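Local coordinates for tubulin-like protein CetZ (Methanosaeta thermophila, PDB 3ZID) that binds GTP and probably hydrolyses it, as a tubulin-like cytoskeletal protein thought to help control archaeal cell shape, at residues A[91-94]-A[95-99]. Numbering follows the deposited sequence.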
loop_
_atom_site.group_PDB
_atom_site.type_symbol
_atom_site.label_atom_id
_atom_site.label_comp_id
_atom_site.label_asym_id
_atom_site.label_seq_id
_atom_site.Cartn_x
_atom_site.Cartn_y
_atom_site.Cartn_z
ATOM N N GLU A 91 20.214 9.550 -8.936
ATOM C CA GLU A 91 20.162 10.930 -9.392
ATOM C C GLU A 91 19.191 11.097 -10.550
ATOM O O GLU A 91 18.454 12.081 -10.624
ATOM C CB GLU A 91 21.558 11.416 -9.770
ATOM C CG GLU A 91 22.564 11.327 -8.618
ATOM C CD GLU A 91 22.347 12.373 -7.516
ATOM O OE1 GLU A 91 21.294 13.050 -7.490
ATOM O OE2 GLU A 91 23.249 12.519 -6.663
ATOM N N MET A 92 19.181 10.117 -11.441
ATOM C CA MET A 92 18.317 10.152 -12.611
ATOM C C MET A 92 16.849 10.117 -12.185
ATOM O O MET A 92 16.005 10.842 -12.714
ATOM C CB MET A 92 18.648 8.969 -13.525
ATOM C CG MET A 92 17.868 8.946 -14.819
ATOM S SD MET A 92 16.557 7.722 -14.802
ATOM C CE MET A 92 17.501 6.202 -14.693
ATOM N N ILE A 93 16.552 9.257 -11.222
ATOM C CA ILE A 93 15.205 9.144 -10.692
ATOM C C ILE A 93 14.765 10.435 -9.992
ATOM O O ILE A 93 13.733 11.026 -10.334
ATOM C CB ILE A 93 15.112 7.941 -9.752
ATOM C CG1 ILE A 93 15.140 6.666 -10.588
ATOM C CG2 ILE A 93 13.852 8.010 -8.904
ATOM C CD1 ILE A 93 15.774 5.485 -9.892
ATOM N N LEU A 94 15.567 10.898 -9.041
ATOM C CA LEU A 94 15.269 12.146 -8.339
ATOM C C LEU A 94 15.167 13.374 -9.250
ATOM O O LEU A 94 14.358 14.280 -9.004
ATOM C CB LEU A 94 16.301 12.391 -7.240
ATOM C CG LEU A 94 16.249 11.401 -6.083
ATOM C CD1 LEU A 94 17.485 11.554 -5.212
ATOM C CD2 LEU A 94 15.013 11.681 -5.278
ATOM N N GLU A 95 15.981 13.398 -10.298
ATOM C CA GLU A 95 15.939 14.478 -11.275
ATOM C C GLU A 95 14.565 14.557 -11.932
ATOM O O GLU A 95 13.982 15.634 -12.067
ATOM C CB GLU A 95 17.031 14.287 -12.326
ATOM C CG GLU A 95 16.885 15.176 -13.539
ATOM C CD GLU A 95 18.062 15.058 -14.493
ATOM O OE1 GLU A 95 19.003 14.291 -14.183
ATOM O OE2 GLU A 95 18.051 15.743 -15.541
ATOM N N GLU A 96 14.043 13.399 -12.317
ATOM C CA GLU A 96 12.743 13.326 -12.963
ATOM C C GLU A 96 11.643 13.885 -12.072
ATOM O O GLU A 96 10.713 14.544 -12.549
ATOM C CB GLU A 96 12.422 11.882 -13.354
ATOM C CG GLU A 96 11.064 11.714 -14.026
ATOM C CD GLU A 96 10.852 12.631 -15.216
ATOM O OE1 GLU A 96 11.832 12.906 -15.945
ATOM O OE2 GLU A 96 9.702 13.096 -15.398
ATOM N N ILE A 97 11.757 13.628 -10.776
ATOM C CA ILE A 97 10.798 14.151 -9.810
ATOM C C ILE A 97 10.928 15.661 -9.654
ATOM O O ILE A 97 9.936 16.388 -9.728
ATOM C CB ILE A 97 10.980 13.462 -8.450
ATOM C CG1 ILE A 97 10.588 11.990 -8.575
ATOM C CG2 ILE A 97 10.193 14.185 -7.372
ATOM C CD1 ILE A 97 11.091 11.123 -7.463
ATOM N N GLU A 98 12.158 16.133 -9.466
ATOM C CA GLU A 98 12.404 17.561 -9.261
ATOM C C GLU A 98 11.999 18.431 -10.452
ATOM O O GLU A 98 11.645 19.594 -10.278
ATOM C CB GLU A 98 13.853 17.811 -8.848
ATOM C CG GLU A 98 14.131 17.374 -7.417
ATOM C CD GLU A 98 15.606 17.187 -7.119
ATOM O OE1 GLU A 98 16.430 17.302 -8.054
ATOM O OE2 GLU A 98 15.941 16.932 -5.942
ATOM N N LYS A 99 12.014 17.859 -11.651
ATOM C CA LYS A 99 11.573 18.575 -12.847
ATOM C C LYS A 99 10.118 19.024 -12.761
ATOM O O LYS A 99 9.711 19.939 -13.474
ATOM C CB LYS A 99 11.702 17.682 -14.085
ATOM C CG LYS A 99 13.119 17.351 -14.505
ATOM C CD LYS A 99 13.119 16.558 -15.804
ATOM C CE LYS A 99 14.537 16.282 -16.287
ATOM N NZ LYS A 99 14.546 15.559 -17.590
#
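Ile93 and Ile97, one turn apart on helix 79-98, meet through the CG2 methyl of Ile93 and the CD1 methyl of Ile97 at 4.4 Å, a loose apolar contact alongside the helix axis. With CG1 of Ile97 anti to its own carbonyl carbon (chi1 -67°), the outer part of that side chain lies back over the preceding turn, its CD1 3.9 Å from Ile93 O. The same carbonyl accepts the amide of Ile97 at 3.3 Å from Ile93 O to Ile97 N, with the donor in the carbonyl plane. One residue further along, Glu98 N donates a hydrogen bond to Leu94 O at 2.9 Å, a straighter one (N-H...O 166°), while the extended Glu98 side chain runs back beside that oxygen. Leu94 packs against Glu127 and Arg131 of helix 117-131; Ile93 meets Phe120 there, and Ile97 reaches Leu128 and strand 3-9. Glu96, bent at chi2 (53°), takes its carboxylate to a salt bridge with Arg100. The contact is thus part of an amphipathic helix in the GTPase domain: its isoleucines pack by dispersion against the core, the carbonyls of residues 91 to 95 each accept an i to i+4 amide, and Glu91, Glu95 and Glu98 are exposed.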